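Local coordinates for proximal thread matrix protein 1 (Mytilus galloprovincialis, PDB 4CN9), which probably binds collagen in the matrix of the mussel byssus through von Willebrand factor type A domains, and carries zinc, including an ion held in a MIDAS motif, at residues D61-S64 against S65-Y68; E72-Q75 against M76-D79; K127-Q130 against D131-P134; N225-S228 against E229-T232. All blocks are in the same frame, centred on the assembly; numbering follows the deposited sequence.

Contact 1: D61-S64 against S65-Y68. With ZN (zinc ion), chain C.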
loop_
_atom_site.group_PDB
_atom_site.type_symbol
_atom_site.label_atom_id
_atom_site.label_comp_id
_atom_site.label_asym_id
_atom_site.label_seq_id
_atom_site.Cartn_x
_atom_site.Cartn_y
_atom_site.Cartn_z
ATOM N N ASP A 61 -2.876 13.028 16.558
ATOM C CA ASP A 61 -4.192 13.682 16.697
ATOM C C ASP A 61 -4.297 14.311 18.090
ATOM O O ASP A 61 -4.155 13.597 19.089
ATOM C CB ASP A 61 -5.275 12.613 16.478
ATOM C CG ASP A 61 -6.724 13.152 16.509
ATOM O OD1 ASP A 61 -7.052 14.112 17.240
ATOM O OD2 ASP A 61 -7.557 12.551 15.796
ATOM N N ASP A 62 -4.488 15.641 18.171
ATOM C CA ASP A 62 -4.735 16.275 19.480
ATOM C C ASP A 62 -6.100 16.952 19.560
ATOM O O ASP A 62 -6.252 17.993 20.186
ATOM C CB ASP A 62 -3.576 17.194 19.942
ATOM C CG ASP A 62 -3.377 18.442 19.073
ATOM O OD1 ASP A 62 -3.974 18.575 17.983
ATOM O OD2 ASP A 62 -2.582 19.306 19.509
ATOM N N SER A 63 -7.096 16.313 18.951
ATOM C CA SER A 63 -8.490 16.767 19.016
ATOM C C SER A 63 -9.102 16.555 20.402
ATOM O O SER A 63 -8.715 15.646 21.142
ATOM C CB SER A 63 -9.356 16.041 17.968
ATOM O OG SER A 63 -9.443 14.633 18.207
ATOM N N SER A 64 -10.085 17.390 20.731
ATOM C CA SER A 64 -10.713 17.385 22.051
ATOM C C SER A 64 -11.457 16.087 22.344
ATOM O O SER A 64 -11.627 15.723 23.503
ATOM C CB SER A 64 -11.681 18.570 22.176
ATOM O OG SER A 64 -12.698 18.481 21.203
ATOM N N SER A 65 -11.904 15.395 21.304
ATOM C CA SER A 65 -12.571 14.097 21.467
ATOM C C SER A 65 -11.779 13.123 22.354
ATOM O O SER A 65 -12.357 12.332 23.102
ATOM C CB SER A 65 -12.795 13.450 20.099
ATOM O OG SER A 65 -11.559 13.094 19.511
ATOM N N ILE A 66 -10.455 13.192 22.270
ATOM C CA ILE A 66 -9.589 12.282 22.990
ATOM C C ILE A 66 -9.625 12.538 24.488
ATOM O O ILE A 66 -9.664 11.595 25.280
ATOM C CB ILE A 66 -8.138 12.402 22.487
ATOM C CG1 ILE A 66 -8.096 12.027 21.002
ATOM C CG2 ILE A 66 -7.201 11.513 23.333
ATOM C CD1 ILE A 66 -6.770 12.235 20.336
ATOM N N GLN A 67 -9.617 13.812 24.869
ATOM C CA GLN A 67 -9.609 14.196 26.271
ATOM C C GLN A 67 -10.991 13.939 26.878
ATOM O O GLN A 67 -11.086 13.462 28.005
ATOM C CB GLN A 67 -9.195 15.669 26.419
ATOM C CG GLN A 67 -9.222 16.217 27.848
ATOM C CD GLN A 67 -8.167 15.595 28.754
ATOM O OE1 GLN A 67 -7.106 15.153 28.297
ATOM N NE2 GLN A 67 -8.461 15.550 30.050
ATOM N N TYR A 68 -12.049 14.225 26.121
ATOM C CA TYR A 68 -13.414 13.949 26.578
ATOM C C TYR A 68 -13.608 12.466 26.876
ATOM O O TYR A 68 -14.276 12.111 27.834
ATOM C CB TYR A 68 -14.462 14.362 25.536
ATOM C CG TYR A 68 -14.567 15.844 25.271
ATOM C CD1 TYR A 68 -14.268 16.777 26.257
ATOM C CD2 TYR A 68 -14.971 16.314 24.022
ATOM C CE1 TYR A 68 -14.370 18.139 26.011
ATOM C CE2 TYR A 68 -15.074 17.665 23.769
ATOM C CZ TYR A 68 -14.769 18.577 24.767
ATOM O OH TYR A 68 -14.861 19.933 24.513
HETATM ZN ZN ZN C . -11.050 13.336 17.546
HETATM O O HOH W 1 -10.118 13.352 15.684
HETATM O O HOH W 2 -12.270 14.972 17.143
HETATM O O HOH W 3 -12.728 12.226 16.896
#

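Contact 2: E72-Q75 against M76-D79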
loop_
_atom_site.group_PDB
_atom_site.type_symbol
_atom_site.label_atom_id
_atom_site.label_comp_id
_atom_site.label_asym_id
_atom_site.label_seq_id
_atom_site.Cartn_x
_atom_site.Cartn_y
_atom_site.Cartn_z
ATOM N N GLU A 72 -6.812 9.917 30.648
ATOM C CA GLU A 72 -5.545 9.184 30.540
ATOM C C GLU A 72 -5.155 8.812 29.098
ATOM O O GLU A 72 -4.054 8.294 28.861
ATOM C CB GLU A 72 -5.596 7.903 31.387
ATOM C CG GLU A 72 -5.356 8.138 32.874
ATOM C CD GLU A 72 -4.155 9.043 33.138
ATOM O OE1 GLU A 72 -3.031 8.695 32.702
ATOM O OE2 GLU A 72 -4.337 10.109 33.773
ATOM N N ASN A 73 -6.042 9.072 28.141
ATOM C CA ASN A 73 -5.760 8.739 26.745
ATOM C C ASN A 73 -4.454 9.329 26.194
ATOM O O ASN A 73 -3.674 8.601 25.583
ATOM C CB ASN A 73 -6.924 9.136 25.849
ATOM C CG ASN A 73 -8.106 8.209 25.999
ATOM O OD1 ASN A 73 -7.956 7.077 26.453
ATOM N ND2 ASN A 73 -9.288 8.676 25.610
ATOM N N TYR A 74 -4.211 10.625 26.396
ATOM C CA TYR A 74 -3.003 11.244 25.843
ATOM C C TYR A 74 -1.740 10.598 26.390
ATOM O O TYR A 74 -0.754 10.437 25.670
ATOM C CB TYR A 74 -2.958 12.752 26.105
ATOM C CG TYR A 74 -3.814 13.570 25.168
ATOM C CD1 TYR A 74 -3.719 13.409 23.782
ATOM C CD2 TYR A 74 -4.725 14.507 25.663
ATOM C CE1 TYR A 74 -4.509 14.162 22.919
ATOM C CE2 TYR A 74 -5.522 15.258 24.804
ATOM C CZ TYR A 74 -5.406 15.080 23.431
ATOM O OH TYR A 74 -6.185 15.830 22.568
ATOM N N GLN A 75 -1.753 10.244 27.672
ATOM C CA GLN A 75 -0.584 9.587 28.254
ATOM C C GLN A 75 -0.311 8.245 27.569
ATOM O O GLN A 75 0.845 7.885 27.341
ATOM C CB GLN A 75 -0.742 9.388 29.765
ATOM C CG GLN A 75 0.549 8.955 30.434
ATOM C CD GLN A 75 1.724 9.851 30.065
ATOM O OE1 GLN A 75 1.708 11.052 30.323
ATOM N NE2 GLN A 75 2.737 9.270 29.437
ATOM N N MET A 76 -1.373 7.515 27.246
ATOM C CA MET A 76 -1.246 6.227 26.581
ATOM C C MET A 76 -0.740 6.394 25.160
ATOM O O MET A 76 0.024 5.563 24.665
ATOM C CB MET A 76 -2.588 5.484 26.584
ATOM C CG MET A 76 -3.031 5.072 27.984
ATOM S SD MET A 76 -4.503 4.034 28.046
ATOM C CE MET A 76 -4.551 3.678 29.801
ATOM N N MET A 77 -1.166 7.466 24.499
ATOM C CA MET A 77 -0.665 7.765 23.159
ATOM C C MET A 77 0.813 8.083 23.241
ATOM O O MET A 77 1.601 7.603 22.441
ATOM C CB MET A 77 -1.422 8.946 22.539
ATOM C CG MET A 77 -2.845 8.632 22.181
ATOM S SD MET A 77 -3.759 10.075 21.565
ATOM C CE MET A 77 -2.930 10.286 19.967
ATOM N N LYS A 78 1.196 8.881 24.231
ATOM C CA LYS A 78 2.587 9.273 24.384
ATOM C C LYS A 78 3.467 8.057 24.638
ATOM O O LYS A 78 4.566 7.931 24.083
ATOM C CB LYS A 78 2.736 10.265 25.536
ATOM C CG LYS A 78 2.224 11.643 25.213
ATOM C CD LYS A 78 2.312 12.561 26.397
ATOM C CE LYS A 78 1.951 13.983 25.996
ATOM N NZ LYS A 78 2.224 14.946 27.075
ATOM N N ASP A 79 2.984 7.167 25.500
ATOM C CA ASP A 79 3.728 5.957 25.845
ATOM C C ASP A 79 3.935 5.073 24.624
ATOM O O ASP A 79 5.022 4.521 24.410
ATOM C CB ASP A 79 3.010 5.198 26.966
ATOM C CG ASP A 79 3.098 5.923 28.305
ATOM O OD1 ASP A 79 3.899 6.871 28.414
ATOM O OD2 ASP A 79 2.375 5.544 29.249
HETATM O O HOH W 4 0.454 13.625 29.357
#

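Contact 3: K127-Q130 against D131-P134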
loop_
_atom_site.group_PDB
_atom_site.type_symbol
_atom_site.label_atom_id
_atom_site.label_comp_id
_atom_site.label_asym_id
_atom_site.label_seq_id
_atom_site.Cartn_x
_atom_site.Cartn_y
_atom_site.Cartn_z
ATOM N N LYS A 127 11.612 12.433 26.251
ATOM C CA LYS A 127 11.289 13.599 27.063
ATOM C C LYS A 127 10.513 14.630 26.238
ATOM O O LYS A 127 9.536 15.218 26.709
ATOM C CB LYS A 127 12.584 14.218 27.602
ATOM C CG LYS A 127 12.427 15.544 28.323
ATOM C CD LYS A 127 11.869 15.379 29.724
ATOM C CE LYS A 127 11.932 16.702 30.499
ATOM N NZ LYS A 127 10.994 16.719 31.664
ATOM N N GLY A 128 10.945 14.843 24.999
ATOM C CA GLY A 128 10.197 15.693 24.087
ATOM C C GLY A 128 8.757 15.243 23.944
ATOM O O GLY A 128 7.842 16.054 23.996
ATOM N N ILE A 129 8.548 13.940 23.766
ATOM C CA ILE A 129 7.200 13.387 23.641
ATOM C C ILE A 129 6.394 13.634 24.922
ATOM O O ILE A 129 5.231 14.079 24.883
ATOM C CB ILE A 129 7.267 11.883 23.345
ATOM C CG1 ILE A 129 7.807 11.647 21.924
ATOM C CG2 ILE A 129 5.904 11.230 23.518
ATOM C CD1 ILE A 129 8.327 10.251 21.706
ATOM N N GLN A 130 7.018 13.365 26.066
ATOM C CA GLN A 130 6.354 13.559 27.349
ATOM C C GLN A 130 5.935 15.024 27.562
ATOM O O GLN A 130 4.872 15.311 28.124
ATOM C CB GLN A 130 7.264 13.099 28.499
ATOM C CG GLN A 130 6.574 13.134 29.852
ATOM C CD GLN A 130 5.263 12.366 29.843
ATOM O OE1 GLN A 130 5.176 11.274 29.287
ATOM N NE2 GLN A 130 4.231 12.941 30.448
ATOM N N ASP A 131 6.767 15.943 27.092
ATOM C CA ASP A 131 6.551 17.366 27.308
ATOM C C ASP A 131 5.550 17.987 26.342
ATOM O O ASP A 131 5.229 19.162 26.470
ATOM C CB ASP A 131 7.867 18.130 27.181
ATOM C CG ASP A 131 8.777 17.929 28.375
ATOM O OD1 ASP A 131 8.293 17.462 29.430
ATOM O OD2 ASP A 131 9.976 18.236 28.247
ATOM N N MET A 132 5.062 17.217 25.378
ATOM C CA MET A 132 4.081 17.743 24.430
ATOM C C MET A 132 2.822 18.167 25.141
ATOM O O MET A 132 2.329 17.458 26.019
ATOM C CB MET A 132 3.672 16.691 23.405
ATOM C CG MET A 132 4.710 16.295 22.404
ATOM S SD MET A 132 4.112 14.809 21.543
ATOM C CE MET A 132 2.675 15.496 20.729
ATOM N N VAL A 133 2.272 19.294 24.705
ATOM C CA VAL A 133 1.009 19.798 25.204
ATOM C C VAL A 133 -0.077 19.688 24.129
ATOM O O VAL A 133 -0.070 20.459 23.168
ATOM C CB VAL A 133 1.144 21.286 25.604
ATOM C CG1 VAL A 133 -0.164 21.790 26.217
ATOM C CG2 VAL A 133 2.308 21.472 26.557
ATOM N N PRO A 134 -1.013 18.732 24.283
ATOM C CA PRO A 134 -2.115 18.625 23.326
ATOM C C PRO A 134 -2.973 19.867 23.343
ATOM O O PRO A 134 -3.204 20.439 24.412
ATOM C CB PRO A 134 -2.922 17.430 23.848
ATOM C CG PRO A 134 -1.948 16.641 24.635
ATOM C CD PRO A 134 -1.097 17.678 25.305
#

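Contact 4: N225-S228 against E229-T232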
loop_
_atom_site.group_PDB
_atom_site.type_symbol
_atom_site.label_atom_id
_atom_site.label_comp_id
_atom_site.label_asym_id
_atom_site.label_seq_id
_atom_site.Cartn_x
_atom_site.Cartn_y
_atom_site.Cartn_z
ATOM N N ASN A 225 -9.781 -0.665 19.424
ATOM C CA ASN A 225 -11.027 -0.158 19.985
ATOM C C ASN A 225 -10.836 0.906 21.055
ATOM O O ASN A 225 -11.730 1.700 21.310
ATOM C CB ASN A 225 -11.860 -1.314 20.551
ATOM C CG ASN A 225 -12.671 -2.021 19.482
ATOM O OD1 ASN A 225 -12.632 -3.248 19.362
ATOM N ND2 ASN A 225 -13.409 -1.246 18.693
ATOM N N SER A 226 -9.666 0.931 21.666
ATOM C CA SER A 226 -9.413 1.841 22.764
ATOM C C SER A 226 -7.945 2.206 22.827
ATOM O O SER A 226 -7.079 1.471 22.339
ATOM C CB SER A 226 -9.825 1.193 24.084
ATOM O OG SER A 226 -9.171 -0.055 24.230
ATOM N N PHE A 227 -7.672 3.348 23.442
ATOM C CA PHE A 227 -6.303 3.797 23.642
ATOM C C PHE A 227 -5.567 2.830 24.559
ATOM O O PHE A 227 -4.347 2.723 24.510
ATOM C CB PHE A 227 -6.299 5.214 24.225
ATOM C CG PHE A 227 -6.869 6.253 23.289
ATOM C CD1 PHE A 227 -8.225 6.532 23.284
ATOM C CD2 PHE A 227 -6.046 6.935 22.405
ATOM C CE1 PHE A 227 -8.749 7.487 22.419
ATOM C CE2 PHE A 227 -6.565 7.888 21.536
ATOM C CZ PHE A 227 -7.909 8.158 21.541
ATOM N N SER A 228 -6.321 2.117 25.393
ATOM C CA SER A 228 -5.738 1.144 26.319
ATOM C C SER A 228 -5.056 -0.009 25.599
ATOM O O SER A 228 -4.149 -0.632 26.141
ATOM C CB SER A 228 -6.812 0.582 27.254
ATOM O OG SER A 228 -7.512 1.632 27.902
ATOM N N GLU A 229 -5.488 -0.288 24.374
ATOM C CA GLU A 229 -4.963 -1.422 23.625
ATOM C C GLU A 229 -3.926 -1.046 22.569
ATOM O O GLU A 229 -3.484 -1.899 21.802
ATOM C CB GLU A 229 -6.109 -2.171 22.962
ATOM C CG GLU A 229 -7.076 -2.782 23.949
ATOM C CD GLU A 229 -8.193 -3.522 23.257
ATOM O OE1 GLU A 229 -8.848 -2.924 22.378
ATOM O OE2 GLU A 229 -8.408 -4.707 23.578
ATOM N N LEU A 230 -3.513 0.215 22.539
ATOM C CA LEU A 230 -2.528 0.654 21.562
ATOM C C LEU A 230 -1.315 -0.245 21.536
ATOM O O LEU A 230 -0.770 -0.530 20.471
ATOM C CB LEU A 230 -2.060 2.081 21.854
ATOM C CG LEU A 230 -2.767 3.135 21.019
ATOM C CD1 LEU A 230 -2.372 4.503 21.507
ATOM C CD2 LEU A 230 -2.461 2.958 19.517
ATOM N N SER A 231 -0.877 -0.672 22.716
ATOM C CA SER A 231 0.354 -1.434 22.838
ATOM C C SER A 231 0.287 -2.747 22.062
ATOM O O SER A 231 1.318 -3.294 21.665
ATOM C CB SER A 231 0.672 -1.703 24.311
ATOM O OG SER A 231 -0.376 -2.429 24.921
ATOM N N THR A 232 -0.918 -3.253 21.830
ATOM C CA THR A 232 -1.056 -4.500 21.089
ATOM C C THR A 232 -0.735 -4.314 19.601
ATOM O O THR A 232 -0.662 -5.282 18.852
ATOM C CB THR A 232 -2.462 -5.119 21.247
ATOM O OG1 THR A 232 -3.443 -4.306 20.597
ATOM C CG2 THR A 232 -2.822 -5.282 22.721
HETATM O O HOH W 5 -8.975 -3.615 19.850
#

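Contact 1: D61-S64 against S65-Y68
Ser63 and Ser65 aim their hydroxyls at one zinc ion, which Ser63 OG binds at 2.2 Å and Ser65 OG at 2.0 Å. In both residues OG stands between the backbone N and the carbonyl carbon (chi1 64° and 67°), and the metal draws the two oxygens together without a hydrogen bond between them. Asp61 acts from the second shell. Its OD1 accepts from Ser63 N at 2.8 Å, closing an Asx turn, and from Ser63 OG at 2.6 Å on the syn side, while OD2 accepts a hydrogen bond from a zinc-bound water. An alanine here is likely to leave Ser63 N and OG without the carboxylate oxygen they share, and the zinc-bound water without its acceptor. Ile66 slants across the carboxylate, its CD1 3.6 Å from Asp61 OD1. Further along, Ser64 O lies over one face of the Tyr68 ring and accepts from Tyr68 N at 3.0 Å, closing an early helical turn. With Asp174 and three waters the serines complete the zinc site, in the DxSxS form of a MIDAS. The loop connects the C-terminal end of strand 54-61, inside the six-stranded sheet, to helix 64-69, and Ile66 packs against Tyr74 and Met77 of helix 73-85.

Contact 2: E72-Q75 against M76-D79
Gln75 and Asp79, one helical turn apart, supply the side-chain hydrogen bond of this segment: Gln75 NE2 donates to Asp79 OD1 over 2.9 Å. The oxygen lies in the plane of the amide, but the amide approaches from above the carboxylate plane (46° out of it), the two flat groups being turned 47° apart. Gln75 can do this because its chain, which leaves with CG opposite the backbone N (chi1 -169°), bends back at the next bond. Its OE1 faces the other way, toward a water that also meets Lys78 NZ. The backbone bonds are those of an alpha-helix, with Met77 N on Asn73 O at 3.0 Å and Lys78 N on Tyr74 O at 2.9 Å. Among the nonpolar contacts, Met77 lies alongside Tyr74 and points the same way; SD approaches the ring obliquely, 4.0 Å from Tyr74 CD1, a Met-aromatic contact. The extended Lys78 chain starts out across Tyr74 O, with CG 3.2 Å from that oxygen, on its way to Met132 O, which its ammonium group binds. Helix 73-85 thus turns Tyr74 and Met77 toward Phe60 of strand 54-61 and Ile66 of helix 64-69, and the Tyr74 hydroxyl is bonded to Asn136.

Contact 3: K127-Q130 against D131-P134
Lys127 and Asp131 form the one charged pair here, a long salt bridge with Lys127 NZ 3.6 Å from Asp131 OD1. A kink at chi2 (76°) lays the aliphatic part of the Lys127 chain across the carboxylate: Lys127 CE comes within 3.4 Å of Asp131 OD2. The pair lies on the exposed side of the helix end.

Backbone hydrogen bonds record how the helix ends. Asp131 N still makes the alpha-helical bond to Lys127 O at 2.9 Å, with a weak second bond to Gly128 O. One residue on, Met132 N donates instead to Ile129 O at 3.2 Å, three residues back, and does so from far above the carbonyl plane (65° out of it).

Van der Waals packing falls to the buried Met132. Its side chain folds back under the last turn, CG lying 3.4 Å from Ile129 O and SD 4.0 Å from Ile129 CA, with a looser approach of Met132 SD to Ile129 CG2 at 4.5 Å, while it also touches Val103, Gln105 and Ala113. An alanine in its place would probably open a gap between the helix end and strand 100-106. The tightened final turn, followed by an extended chain, is a C-terminal helix end of the Rossmann-like alpha/beta fold of von Willebrand factor type A domains, in which helices flank a central, mostly parallel sheet.

Contact 4: N225-S228 against E229-T232
Glu229 reaches back over Ser226 within a 3-10 turn that links the edge strand 221-224 of the von Willebrand factor type A fold to helix 234-241, a compact example of a side chain tethered to the loop that precedes it. Followed outward, the side chain begins with CB facing a carbonyl across the turn, 3.8 Å from Ser226 O. CG, set beside the backbone N (chi1 -64°), comes next to the serine hydroxyl, 3.5 Å from Ser226 OG. The chain is fully extended beyond this point, and CD passes the same hydroxyl. At the tip, Glu229 OE1 takes only a weak hydrogen bond from Ser226 OG, 3.4 Å long. A firmer link runs through a water, which donates to Glu229 OE1 over 2.6 Å and accepts from Asn225 N over 3.1 Å, so that the carboxylate is tied to the backbone at the start of the loop.

The main chain coils tightly underneath. Glu229 N bonds to Ser226 O at 3.1 Å and Leu230 N to Phe227 O, each donor standing well above the carbonyl plane (62° and 69°), in keeping with bonds that span three residues. On the buried side Phe227 CD2 and Leu230 CD1 just meet at 4.5 Å; the phenyl ring goes on to touch Asp174 and Asn73, and Leu230 to touch Phe80 and Ile200. The turn closes on Glu229 O, which accepts from both Thr232 N and Thr232 OG1, the hydroxyl lying in the carbonyl plane at 2.7 Å.

Overall arrangement
Helix 73-85, carrying contact 2, is the hub on which the other three meet. Toward contact 1, Asn73 ND2 probably donates to Ile66 O at 3.0 Å, and the Tyr74 side chain lies about 7 Å from the zinc at its nearest. Toward contact 3, Lys78 NZ probably binds Met132 O at 2.7 Å and Gln130 O at 2.9 Å, holding carbonyls at the end of helix 122-130. Toward contact 4, Met77 SD touches Phe227 CE2 at 3.6 Å, and Phe227 CZ reaches Ile66 CG2 of contact 1 at 3.9 Å. Contacts 3 and 4 stay about 10 Å apart at nearest atoms. Ile66, Met77 and Phe227 thus meet near the zinc, joining contacts 1, 2 and 4.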